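Local coordinates for uncharacterized protein PF1083 (Pyrococcus furiosus, PDB 3NRN), which is uncharacterised but binds adenosine monophosphate and may be an oxidoreductase of the flavin-containing amine oxidase family, at residues E77-N82 with I282-V287; E268-N273 with M319-G324; N298-L303 with Y312-A317. One frame throughout, in Å; residues are numbered along the deposited sequence.

Contact 1: E77-N82 with I282-V287; sequences EIVNSN and IGNTIV
Ser81, just past strand 78-80, meets Thr285 with their CA atoms 4.4 Å apart, and Asn284, next to Thr285, is the centre of an inverse gamma turn closed by a weak bond from Thr285 N to Gly283 O. The Asn284 side chain lies against the end of the other segment. With CG anti to the backbone N (chi1 -176°), its amide reaches past the Ser81 backbone. ND2 gives an almost straight bond to Val79 O (3.0 Å, 174° at the hydrogen); the oxygen lies in the plane of the amide, while the nitrogen stands above the carbonyl plane of Val79. The methyl CG1 of Val79 packs 3.6 Å from ND2. At the other end of the amide, Ser81 OG lies 3.2 Å from Asn284 OD1, but Pro181 O competes for the single hydroxyl proton. Ser81 CB sits 3.5 Å from Thr285 CA, a close fit of backbone and side chain. The backbone adds a weak, bent bond from Asn82 N to Asn284 O (2.7 Å, 127°). Strand 78-80 is an outer strand of a small antiparallel sheet, paired with strand 182-184; strand 286-288 runs between strands 86-89 and 296-298 in the large mixed sheet. The contact thus joins loops at strand ends of the two sheets, with Thr285 also touching Pro83 and Lys86 and Ile286 touching Met56 of strand 56-57.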
loop_
_atom_site.group_PDB
_atom_site.type_symbol
_atom_site.label_atom_id
_atom_site.label_comp_id
_atom_site.label_asym_id
_atom_site.label_seq_id
_atom_site.Cartn_x
_atom_site.Cartn_y
_atom_site.Cartn_z
ATOM N N GLU A 77 10.419 8.146 11.627
ATOM C CA GLU A 77 11.282 7.035 12.001
ATOM C C GLU A 77 10.757 5.710 11.501
ATOM O O GLU A 77 9.736 5.207 11.979
ATOM C CB GLU A 77 11.467 6.959 13.516
ATOM C CG GLU A 77 12.225 5.709 13.947
ATOM C CD GLU A 77 12.784 5.811 15.348
ATOM O OE1 GLU A 77 12.011 6.134 16.274
ATOM O OE2 GLU A 77 13.996 5.564 15.521
ATOM N N ILE A 78 11.484 5.152 10.538
ATOM C CA ILE A 78 11.150 3.878 9.921
ATOM C C ILE A 78 12.294 2.913 10.207
ATOM O O ILE A 78 13.439 3.200 9.869
ATOM C CB ILE A 78 11.035 4.026 8.397
ATOM C CG1 ILE A 78 9.973 5.069 8.054
ATOM C CG2 ILE A 78 10.703 2.676 7.765
ATOM C CD1 ILE A 78 9.988 5.484 6.593
ATOM N N VAL A 79 11.992 1.766 10.806
ATOM C CA VAL A 79 13.036 0.792 11.110
ATOM C C VAL A 79 12.787 -0.546 10.419
ATOM O O VAL A 79 11.764 -1.194 10.659
ATOM C CB VAL A 79 13.144 0.542 12.636
ATOM C CG1 VAL A 79 14.221 -0.503 12.919
ATOM C CG2 VAL A 79 13.450 1.852 13.361
ATOM N N ASN A 80 13.723 -0.958 9.565
ATOM C CA ASN A 80 13.600 -2.226 8.858
ATOM C C ASN A 80 13.454 -3.399 9.817
ATOM O O ASN A 80 14.051 -3.413 10.891
ATOM C CB ASN A 80 14.818 -2.478 7.963
ATOM C CG ASN A 80 14.817 -1.618 6.715
ATOM O OD1 ASN A 80 13.765 -1.150 6.267
ATOM N ND2 ASN A 80 15.999 -1.420 6.133
ATOM N N SER A 81 12.658 -4.382 9.406
ATOM C CA SER A 81 12.413 -5.590 10.189
ATOM C C SER A 81 13.705 -6.387 10.393
ATOM O O SER A 81 14.422 -6.630 9.421
ATOM C CB SER A 81 11.397 -6.473 9.459
ATOM O OG SER A 81 10.164 -5.805 9.277
ATOM N N ASN A 82 13.983 -6.791 11.641
ATOM C CA ASN A 82 15.178 -7.578 11.986
ATOM C C ASN A 82 15.381 -8.555 10.834
ATOM O O ASN A 82 16.052 -8.215 9.858
ATOM C CB ASN A 82 14.974 -8.340 13.308
ATOM C CG ASN A 82 14.747 -7.422 14.495
ATOM O OD1 ASN A 82 13.763 -6.690 14.551
ATOM N ND2 ASN A 82 15.663 -7.466 15.459
ATOM N N ILE A 282 6.892 -11.657 18.332
ATOM C CA ILE A 282 7.664 -11.849 17.112
ATOM C C ILE A 282 8.678 -10.740 16.845
ATOM O O ILE A 282 9.636 -10.933 16.098
ATOM C CB ILE A 282 6.725 -12.011 15.886
ATOM C CG1 ILE A 282 5.907 -10.739 15.673
ATOM C CG2 ILE A 282 5.770 -13.186 16.111
ATOM C CD1 ILE A 282 5.012 -10.793 14.448
ATOM N N GLY A 283 8.472 -9.583 17.463
ATOM C CA GLY A 283 9.389 -8.474 17.262
ATOM C C GLY A 283 9.189 -7.782 15.924
ATOM O O GLY A 283 8.194 -8.024 15.239
ATOM N N ASN A 284 10.137 -6.926 15.549
ATOM C CA ASN A 284 10.059 -6.193 14.286
ATOM C C ASN A 284 10.349 -7.090 13.089
ATOM O O ASN A 284 11.488 -7.171 12.622
ATOM C CB ASN A 284 11.045 -5.019 14.288
ATOM C CG ASN A 284 10.931 -4.162 13.040
ATOM O OD1 ASN A 284 10.091 -4.413 12.175
ATOM N ND2 ASN A 284 11.776 -3.140 12.943
ATOM N N THR A 285 9.310 -7.753 12.593
ATOM C CA THR A 285 9.426 -8.642 11.440
ATOM C C THR A 285 8.011 -8.988 10.980
ATOM O O THR A 285 7.032 -8.594 11.615
ATOM C CB THR A 285 10.153 -9.962 11.816
ATOM O OG1 THR A 285 11.330 -9.664 12.571
ATOM C CG2 THR A 285 10.573 -10.724 10.569
ATOM N N ILE A 286 7.903 -9.704 9.869
ATOM C CA ILE A 286 6.601 -10.136 9.380
ATOM C C ILE A 286 6.659 -11.654 9.303
ATOM O O ILE A 286 7.724 -12.226 9.074
ATOM C CB ILE A 286 6.284 -9.584 7.978
ATOM C CG1 ILE A 286 7.417 -9.927 7.012
ATOM C CG2 ILE A 286 6.050 -8.090 8.051
ATOM C CD1 ILE A 286 7.172 -9.454 5.595
ATOM N N VAL A 287 5.523 -12.305 9.502
ATOM C CA VAL A 287 5.482 -13.759 9.440
ATOM C C VAL A 287 4.503 -14.238 8.381
ATOM O O VAL A 287 3.305 -13.981 8.475
ATOM C CB VAL A 287 5.064 -14.375 10.797
ATOM C CG1 VAL A 287 5.042 -15.902 10.689
ATOM C CG2 VAL A 287 6.023 -13.928 11.889
#

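Contact 2: E268-N273 with M319-G324; sequences EGIKFN and MALKNG
The Phe272 ring turns its edge to Met319, a selenomethionine: CE2 lies 3.9 Å from Met319 CB, which sits in the plane of the ring, and the ring also meets Trp334 of helix 326-340 edge-to-face. Ile270 and Met319 form a hydrogen-bonded antiparallel pair, their side chains side by side and pointing the same way on one face of the sheet. Ile270 N gives a bond to Met319 O (2.7 Å) in the carbonyl plane, and Met319 N returns one to Ile270 O (2.8 Å) nearly in line with that carbonyl. The adjacent pair, Gly269 and Ala320, is non-hydrogen-bonded, with Gly269 CA 3.3 Å from Met319 O in a bent CH...O contact. Where strand 312-320 ends, Leu321 N bonds to Glu268 O (3.0 Å) from above the carbonyl plane. Leu321 has CG anti to the backbone N (chi1 -178°), which spreads its two methyls over the other segment: CD2 lies 3.7 Å from Glu268 CB and CD1 lies 3.9 Å from Ile270 CD1. Leu321 also opens a type II' turn to Gly324. Two waters lie between the turn and Glu268: one accepts from Lys322 N and probably donates to Glu268 O, the other accepts from Glu268 N and probably donates to Lys322 O. The pair belongs to the neighbouring strands 269-277 and 312-320 of the mixed sheet, with strand 345-351 on the far side of 269-277. Helix 326-340 packs against the face bearing Ile270 and Met319, where Ala329 touches both of them and Leu321.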
loop_
_atom_site.group_PDB
_atom_site.type_symbol
_atom_site.label_atom_id
_atom_site.label_comp_id
_atom_site.label_asym_id
_atom_site.label_seq_id
_atom_site.Cartn_x
_atom_site.Cartn_y
_atom_site.Cartn_z
ATOM N N GLU A 268 -10.826 -7.407 -2.321
ATOM C CA GLU A 268 -11.032 -7.196 -0.896
ATOM C C GLU A 268 -10.045 -7.919 0.007
ATOM O O GLU A 268 -9.426 -8.913 -0.378
ATOM C CB GLU A 268 -12.449 -7.602 -0.485
ATOM C CG GLU A 268 -13.517 -6.559 -0.753
ATOM C CD GLU A 268 -14.277 -6.825 -2.031
ATOM O OE1 GLU A 268 -14.836 -7.936 -2.165
ATOM O OE2 GLU A 268 -14.320 -5.926 -2.898
ATOM N N GLY A 269 -9.918 -7.401 1.223
ATOM C CA GLY A 269 -9.029 -7.988 2.205
ATOM C C GLY A 269 -9.612 -7.832 3.597
ATOM O O GLY A 269 -10.486 -6.995 3.833
ATOM N N ILE A 270 -9.139 -8.651 4.527
ATOM C CA ILE A 270 -9.613 -8.578 5.892
ATOM C C ILE A 270 -8.417 -8.416 6.807
ATOM O O ILE A 270 -7.400 -9.093 6.645
ATOM C CB ILE A 270 -10.419 -9.848 6.301
ATOM C CG1 ILE A 270 -11.680 -9.964 5.438
ATOM C CG2 ILE A 270 -10.810 -9.769 7.776
ATOM C CD1 ILE A 270 -12.647 -11.048 5.869
ATOM N N LYS A 271 -8.543 -7.493 7.753
ATOM C CA LYS A 271 -7.493 -7.224 8.719
ATOM C C LYS A 271 -7.954 -7.656 10.101
ATOM O O LYS A 271 -9.077 -7.367 10.511
ATOM C CB LYS A 271 -7.157 -5.734 8.736
ATOM C CG LYS A 271 -5.955 -5.352 7.889
ATOM C CD LYS A 271 -5.861 -3.845 7.715
ATOM C CE LYS A 271 -5.841 -3.112 9.052
ATOM N NZ LYS A 271 -6.010 -1.643 8.839
ATOM N N PHE A 272 -7.081 -8.359 10.807
ATOM C CA PHE A 272 -7.381 -8.833 12.148
ATOM C C PHE A 272 -6.473 -8.132 13.142
ATOM O O PHE A 272 -5.251 -8.212 13.049
ATOM C CB PHE A 272 -7.172 -10.350 12.225
ATOM C CG PHE A 272 -8.144 -11.134 11.389
ATOM C CD1 PHE A 272 -9.351 -11.565 11.927
ATOM C CD2 PHE A 272 -7.873 -11.403 10.049
ATOM C CE1 PHE A 272 -10.278 -12.256 11.144
ATOM C CE2 PHE A 272 -8.793 -12.092 9.258
ATOM C CZ PHE A 272 -9.997 -12.518 9.806
ATOM N N ASN A 273 -7.078 -7.428 14.086
ATOM C CA ASN A 273 -6.323 -6.724 15.113
ATOM C C ASN A 273 -6.464 -7.583 16.370
ATOM O O ASN A 273 -7.561 -7.724 16.905
ATOM C CB ASN A 273 -6.920 -5.331 15.321
ATOM C CG ASN A 273 -6.917 -4.496 14.040
ATOM O OD1 ASN A 273 -5.882 -3.977 13.631
ATOM N ND2 ASN A 273 -8.077 -4.382 13.397
HETATM N N MSE A 319 -5.534 -10.888 5.535
HETATM C CA MSE A 319 -6.144 -12.010 4.837
HETATM C C MSE A 319 -6.731 -11.504 3.528
HETATM O O MSE A 319 -7.569 -10.602 3.529
HETATM C CB MSE A 319 -7.272 -12.640 5.682
HETATM C CG MSE A 319 -8.011 -13.818 4.999
HETATM SE SE MSE A 319 -9.638 -14.313 5.721
HETATM C CE MSE A 319 -10.700 -13.304 4.804
ATOM N N ALA A 320 -6.275 -12.064 2.414
ATOM C CA ALA A 320 -6.824 -11.697 1.115
ATOM C C ALA A 320 -8.189 -12.397 1.089
ATOM O O ALA A 320 -8.272 -13.614 1.275
ATOM C CB ALA A 320 -5.925 -12.222 -0.002
ATOM N N LEU A 321 -9.263 -11.645 0.877
ATOM C CA LEU A 321 -10.589 -12.259 0.881
ATOM C C LEU A 321 -10.883 -13.124 -0.345
ATOM O O LEU A 321 -11.450 -14.212 -0.224
ATOM C CB LEU A 321 -11.671 -11.185 1.012
ATOM C CG LEU A 321 -13.115 -11.698 1.069
ATOM C CD1 LEU A 321 -13.315 -12.580 2.291
ATOM C CD2 LEU A 321 -14.063 -10.515 1.108
ATOM N N LYS A 322 -10.487 -12.646 -1.518
ATOM C CA LYS A 322 -10.742 -13.370 -2.755
ATOM C C LYS A 322 -12.258 -13.511 -2.864
ATOM O O LYS A 322 -12.976 -12.521 -2.702
ATOM C CB LYS A 322 -10.038 -14.733 -2.711
ATOM C CG LYS A 322 -8.533 -14.590 -2.454
ATOM C CD LYS A 322 -7.771 -15.911 -2.507
ATOM C CE LYS A 322 -6.273 -15.669 -2.337
ATOM N NZ LYS A 322 -5.455 -16.915 -2.428
ATOM N N ASN A 323 -12.758 -14.716 -3.125
ATOM C CA ASN A 323 -14.206 -14.908 -3.222
ATOM C C ASN A 323 -14.789 -15.456 -1.927
ATOM O O ASN A 323 -15.900 -15.973 -1.917
ATOM C CB ASN A 323 -14.558 -15.849 -4.379
ATOM C CG ASN A 323 -14.229 -15.254 -5.730
ATOM O OD1 ASN A 323 -14.533 -14.096 -5.989
ATOM N ND2 ASN A 323 -13.611 -16.045 -6.599
ATOM N N GLY A 324 -14.045 -15.328 -0.834
ATOM C CA GLY A 324 -14.520 -15.838 0.440
ATOM C C GLY A 324 -15.754 -15.147 0.980
ATOM O O GLY A 324 -16.090 -14.037 0.557
HETATM O O HOH W 1 -8.896 -10.503 -2.353
HETATM O O HOH W 2 -12.182 -9.917 -3.096
#

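Contact 3: N298-L303 with Y312-A317; sequences NEPSAL and YTLIMA
Backbone bonds join Asn298 and Met316 as a hydrogen-bonded antiparallel pair: Asn298 N reaches Met316 O at 2.9 Å, and Met316 N reaches Asn298 O at 3.1 Å from above the carbonyl plane. Beyond this pair the chain of 298-303 leaves the sheet in a 3-10 turn over residues 300-302, and a side chain supplies the next acceptor. Ser301 OG, held between its backbone N and carbonyl carbon (chi1 63°), accepts a nearly straight bond from Leu314 N (3.2 Å, 172°). CH...O contacts accompany these bonds: Glu299 CA to Leu314 O (3.4 Å) and, beside the bridge, Ile315 CA to Asn298 O. Apolar packing gathers round Pro300, whose CG lies 3.9 Å from Leu314 CG, the two side chains crossing at about a right angle, and 4.2 Å from SE of Met316, a selenomethionine. Asn298 runs alongside Met316, its OD1 3.3 Å from Met316 CB, and its ND2 is hydrogen-bonded to Leu54 O. Glu299 CB lies 3.8 Å from Ile315 CD1, and the chain, extended beyond CG, takes the carboxylate to residues 281-283. Although buried, it is met there by backbone N-H groups, which would probably favour its ionised form. The chemistry thus combines two acceptors of different kinds: where the partner strand 296-298 ends, a serine hydroxyl takes one further N-H of strand 312-320, and a buried carboxylate accepts hydrogen bonds from a neighbouring backbone.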
loop_
_atom_site.group_PDB
_atom_site.type_symbol
_atom_site.label_atom_id
_atom_site.label_comp_id
_atom_site.label_asym_id
_atom_site.label_seq_id
_atom_site.Cartn_x
_atom_site.Cartn_y
_atom_site.Cartn_z
ATOM N N ASN A 298 2.038 -9.251 11.390
ATOM C CA ASN A 298 3.157 -8.496 11.931
ATOM C C ASN A 298 2.830 -8.083 13.364
ATOM O O ASN A 298 1.757 -8.408 13.881
ATOM C CB ASN A 298 3.446 -7.261 11.055
ATOM C CG ASN A 298 2.496 -6.095 11.324
ATOM O OD1 ASN A 298 1.356 -6.284 11.736
ATOM N ND2 ASN A 298 2.971 -4.878 11.073
ATOM N N GLU A 299 3.757 -7.372 13.995
ATOM C CA GLU A 299 3.593 -6.912 15.373
ATOM C C GLU A 299 4.111 -5.474 15.450
ATOM O O GLU A 299 5.213 -5.220 15.937
ATOM C CB GLU A 299 4.387 -7.835 16.301
ATOM C CG GLU A 299 4.330 -7.492 17.776
ATOM C CD GLU A 299 4.942 -8.589 18.633
ATOM O OE1 GLU A 299 4.185 -9.418 19.182
ATOM O OE2 GLU A 299 6.182 -8.632 18.742
ATOM N N PRO A 300 3.303 -4.511 14.981
ATOM C CA PRO A 300 3.648 -3.084 14.965
ATOM C C PRO A 300 4.170 -2.476 16.266
ATOM O O PRO A 300 5.013 -1.579 16.233
ATOM C CB PRO A 300 2.360 -2.420 14.467
ATOM C CG PRO A 300 1.292 -3.347 14.941
ATOM C CD PRO A 300 1.877 -4.710 14.663
ATOM N N SER A 301 3.686 -2.966 17.404
ATOM C CA SER A 301 4.124 -2.448 18.699
ATOM C C SER A 301 5.539 -2.911 19.046
ATOM O O SER A 301 6.104 -2.501 20.059
ATOM C CB SER A 301 3.161 -2.895 19.800
ATOM O OG SER A 301 3.166 -4.305 19.924
ATOM N N ALA A 302 6.106 -3.769 18.206
ATOM C CA ALA A 302 7.456 -4.268 18.430
ATOM C C ALA A 302 8.464 -3.133 18.278
ATOM O O ALA A 302 9.629 -3.284 18.639
ATOM C CB ALA A 302 7.774 -5.386 17.448
ATOM N N LEU A 303 8.011 -2.007 17.725
ATOM C CA LEU A 303 8.868 -0.834 17.547
ATOM C C LEU A 303 8.353 0.280 18.446
ATOM O O LEU A 303 9.087 0.822 19.271
ATOM C CB LEU A 303 8.869 -0.350 16.087
ATOM C CG LEU A 303 9.536 1.018 15.838
ATOM C CD1 LEU A 303 10.999 0.963 16.251
ATOM C CD2 LEU A 303 9.424 1.413 14.373
ATOM N N TYR A 312 -0.010 -5.198 26.951
ATOM C CA TYR A 312 -0.463 -5.890 25.754
ATOM C C TYR A 312 0.439 -5.664 24.554
ATOM O O TYR A 312 1.181 -4.686 24.485
ATOM C CB TYR A 312 -1.877 -5.444 25.388
ATOM C CG TYR A 312 -2.968 -6.138 26.161
ATOM C CD1 TYR A 312 -3.242 -7.486 25.951
ATOM C CD2 TYR A 312 -3.740 -5.441 27.089
ATOM C CE1 TYR A 312 -4.262 -8.124 26.645
ATOM C CE2 TYR A 312 -4.762 -6.070 27.789
ATOM C CZ TYR A 312 -5.019 -7.411 27.561
ATOM O OH TYR A 312 -6.037 -8.035 28.246
ATOM N N THR A 313 0.370 -6.596 23.613
ATOM C CA THR A 313 1.126 -6.512 22.379
ATOM C C THR A 313 0.067 -6.456 21.282
ATOM O O THR A 313 -0.982 -7.094 21.395
ATOM C CB THR A 313 2.007 -7.750 22.168
ATOM O OG1 THR A 313 2.880 -7.915 23.293
ATOM C CG2 THR A 313 2.837 -7.594 20.910
ATOM N N LEU A 314 0.332 -5.684 20.235
ATOM C CA LEU A 314 -0.612 -5.553 19.138
ATOM C C LEU A 314 -0.188 -6.403 17.944
ATOM O O LEU A 314 0.909 -6.248 17.416
ATOM C CB LEU A 314 -0.737 -4.079 18.730
ATOM C CG LEU A 314 -1.580 -3.719 17.500
ATOM C CD1 LEU A 314 -2.939 -4.400 17.573
ATOM C CD2 LEU A 314 -1.740 -2.201 17.419
ATOM N N ILE A 315 -1.061 -7.320 17.541
ATOM C CA ILE A 315 -0.794 -8.189 16.401
ATOM C C ILE A 315 -1.786 -7.844 15.297
ATOM O O ILE A 315 -2.981 -7.700 15.556
ATOM C CB ILE A 315 -0.972 -9.683 16.773
ATOM C CG1 ILE A 315 0.162 -10.132 17.697
ATOM C CG2 ILE A 315 -1.020 -10.543 15.500
ATOM C CD1 ILE A 315 1.524 -10.151 17.043
HETATM N N MSE A 316 -1.289 -7.697 14.074
HETATM C CA MSE A 316 -2.149 -7.387 12.934
HETATM C C MSE A 316 -1.927 -8.438 11.861
HETATM O O MSE A 316 -0.798 -8.644 11.413
HETATM C CB MSE A 316 -1.832 -5.999 12.354
HETATM C CG MSE A 316 -2.314 -4.798 13.185
HETATM SE SE MSE A 316 -2.003 -3.227 12.302
HETATM C CE MSE A 316 -2.678 -2.039 13.425
ATOM N N ALA A 317 -3.002 -9.108 11.461
ATOM C CA ALA A 317 -2.919 -10.139 10.436
ATOM C C ALA A 317 -3.701 -9.704 9.211
ATOM O O ALA A 317 -4.747 -9.060 9.321
ATOM C CB ALA A 317 -3.472 -11.463 10.965
#

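All three contacts reach the same mixed sheet. Contacts 1 and 3 are close, with centres 10 Å apart: Glu299 OE2 of contact 3 probably accepts hydrogen bonds from Gly283 N (2.8 Å) and Ile282 N (3.1 Å) of contact 1, while Ala302 CB packs on the turn at Gly283 and Asn284. Contacts 2 and 3 share strand 312-320; their centres lie 18 Å apart, and Phe272 N probably bonds to Ala317 O (2.9 Å). Contacts 1 and 2 do not touch, their nearest atoms being about 10 Å apart. None of the three touches the bound AMP; in contact 2 the Glu268 side chain is about 14 Å from it, and contacts 1 and 3 lie away from its pocket.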